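Local coordinates for protein alpha-galactosidase 1 (Saccharomyces cerevisiae, PDB 3LRL) that hydrolyses terminal, non-reducing alpha-D-galactose residues from alpha-galactosides such as galactose oligosaccharides, galactomannans and galactolipids, at residues S203-G208 and W258-N263. The protein carries 1 engineered substitution. Numbering follows the deposited sequence.
Sequences SWRMSG and WNDLDN. With GLA (alpha-D-galactopyranose), chain D.
R205 lays its guanidinium flat on the carboxylate of D262, the two planes only 6° apart, with D262 CG 3.4 Å from R205 CZ. The attraction is one of charge, R205 NH1 standing 3.3 Å from D262 OD1 with no N-H aimed at it. The N-H groups are spent around the rim instead: NH1 and NH2 both donate to O2 of the bound galactose (2.8 Å from NH1), NE reaches a water shared with D260 O, and NH2 also hydrogen-bonds to OD1 of the proton donor D209. Bends at chi2 and chi3 curl the arginine past D260, whose OD2 lies 3.5 Å from R205 CG. V210 N hydrogen-bonds to D262 OD2 and so helps to position the carboxylate. Strands 203-205 and 258-260 are parallel neighbours in the (βα)8 barrel of family GH27; R205 ends one strand and D262 lies just beyond the other, at the C-terminal end of the barrel where the sugar binds. Backbone bonds W204 N to W258 O, D260 N to W204 O and M206 N to D260 O join them. On the face opposite R205 and D260, with CG set between the backbone N and the carbonyl carbon (chi1 45°), the W204 indole lies with one face over W258 O and the CA of N259, while NE1 donates to N259 OD1 (2.9 Å), an oxygen that lies out of the indole plane. A leucine in place of W204 would probably leave N259 OD1 without this donor and open a gap where the flat indole lay over W258 O and N259 CA. Further along, M206 SD packs against L261 CD2 at 3.7 Å.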
# COMPACT_ATOMS: atom_id res chain seq x y z
N SER A 203 0.28 4.29 26.50
CA SER A 203 -0.77 3.76 25.63
C SER A 203 -0.75 4.50 24.31
O SER A 203 -0.07 5.53 24.19
CB SER A 203 -2.16 3.84 26.30
OG SER A 203 -2.53 5.18 26.53
N TRP A 204 -1.48 3.98 23.33
CA TRP A 204 -1.59 4.62 22.01
C TRP A 204 -2.95 4.35 21.37
O TRP A 204 -3.36 3.20 21.21
CB TRP A 204 -0.45 4.17 21.06
CG TRP A 204 -0.21 2.70 21.09
CD1 TRP A 204 -0.79 1.75 20.29
CD2 TRP A 204 0.66 2.00 21.98
NE1 TRP A 204 -0.32 0.51 20.63
CE2 TRP A 204 0.56 0.63 21.68
CE3 TRP A 204 1.52 2.40 23.02
CZ2 TRP A 204 1.28 -0.35 22.37
CZ3 TRP A 204 2.25 1.43 23.70
CH2 TRP A 204 2.14 0.07 23.36
N ARG A 205 -3.63 5.42 20.99
CA ARG A 205 -4.82 5.29 20.14
C ARG A 205 -4.39 4.56 18.89
O ARG A 205 -3.39 4.93 18.24
CB ARG A 205 -5.41 6.67 19.83
CG ARG A 205 -6.16 7.29 21.01
CD ARG A 205 -7.62 6.79 21.09
NE ARG A 205 -8.31 7.07 19.82
CZ ARG A 205 -8.81 8.25 19.48
NH1 ARG A 205 -8.76 9.26 20.33
NH2 ARG A 205 -9.39 8.41 18.31
N MET A 206 -5.11 3.48 18.58
CA MET A 206 -4.84 2.66 17.40
C MET A 206 -5.83 2.87 16.25
O MET A 206 -5.85 2.09 15.28
CB MET A 206 -4.70 1.17 17.77
CG MET A 206 -5.76 0.57 18.72
SD MET A 206 -7.48 0.84 18.22
CE MET A 206 -7.69 -0.18 16.80
N SER A 207 -6.64 3.94 16.32
CA SER A 207 -7.66 4.24 15.29
C SER A 207 -8.21 5.69 15.32
O SER A 207 -7.96 6.44 16.27
CB SER A 207 -8.84 3.25 15.39
OG SER A 207 -9.73 3.66 16.41
N GLY A 208 -9.00 6.05 14.31
CA GLY A 208 -9.78 7.29 14.36
C GLY A 208 -10.80 7.27 15.50
O GLY A 208 -11.04 6.23 16.13
N TRP A 258 -0.22 -0.02 26.17
CA TRP A 258 -1.51 -0.58 25.78
C TRP A 258 -2.07 0.03 24.50
O TRP A 258 -1.92 1.24 24.25
CB TRP A 258 -2.50 -0.32 26.92
CG TRP A 258 -1.98 -0.86 28.26
CD1 TRP A 258 -1.50 -0.12 29.31
CD2 TRP A 258 -1.85 -2.24 28.64
NE1 TRP A 258 -1.10 -0.96 30.32
CE2 TRP A 258 -1.31 -2.27 29.94
CE3 TRP A 258 -2.15 -3.46 28.01
CZ2 TRP A 258 -1.07 -3.46 30.65
CZ3 TRP A 258 -1.92 -4.66 28.70
CH2 TRP A 258 -1.37 -4.64 30.01
N ASN A 259 -2.72 -0.81 23.67
CA ASN A 259 -3.54 -0.28 22.57
C ASN A 259 -4.71 0.42 23.22
O ASN A 259 -5.29 -0.08 24.20
CB ASN A 259 -4.07 -1.37 21.63
CG ASN A 259 -2.95 -2.22 21.01
OD1 ASN A 259 -2.10 -1.71 20.30
ND2 ASN A 259 -2.99 -3.52 21.25
N ASP A 260 -5.04 1.59 22.68
CA ASP A 260 -6.14 2.43 23.17
C ASP A 260 -7.25 2.46 22.11
O ASP A 260 -7.04 2.95 20.99
CB ASP A 260 -5.56 3.81 23.51
CG ASP A 260 -6.57 4.80 24.03
OD1 ASP A 260 -7.77 4.48 24.18
OD2 ASP A 260 -6.13 5.96 24.28
N LEU A 261 -8.41 1.90 22.43
CA LEU A 261 -9.52 1.87 21.47
C LEU A 261 -10.47 3.05 21.61
O LEU A 261 -11.54 3.05 21.01
CB LEU A 261 -10.28 0.54 21.43
CG LEU A 261 -9.73 -0.89 21.59
CD1 LEU A 261 -10.70 -1.89 20.94
CD2 LEU A 261 -8.28 -1.16 21.17
N ASP A 262 -10.05 4.05 22.37
CA ASP A 262 -10.73 5.35 22.50
C ASP A 262 -11.73 5.29 23.65
O ASP A 262 -12.02 4.18 24.16
CB ASP A 262 -11.36 5.81 21.16
CG ASP A 262 -11.66 7.31 21.11
OD1 ASP A 262 -11.37 8.07 22.06
OD2 ASP A 262 -12.20 7.75 20.10
N ASN A 263 -12.19 6.46 24.09
CA ASN A 263 -13.03 6.59 25.29
C ASN A 263 -14.33 5.81 25.12
O ASN A 263 -14.84 5.70 23.99
CB ASN A 263 -13.38 8.06 25.60
CG ASN A 263 -12.15 8.98 25.84
OD1 ASN A 263 -11.00 8.54 25.97
ND2 ASN A 263 -12.41 10.26 25.89
C1 GLA D . -9.15 13.78 17.99
C2 GLA D . -8.83 12.64 19.01
C3 GLA D . -9.34 13.06 20.41
C4 GLA D . -9.15 14.57 20.77
C5 GLA D . -9.51 15.53 19.64
C6 GLA D . -9.14 16.97 19.99
O2 GLA D . -9.33 11.33 18.57
O3 GLA D . -8.78 12.21 21.38
O4 GLA D . -7.84 14.89 21.19
O5 GLA D . -8.83 15.10 18.46
O6 GLA D . -10.25 17.79 20.31
O HOH W 1 -3.72 6.64 24.42
O HOH W 2 -8.41 4.43 18.90
O HOH W 3 -8.57 9.39 23.03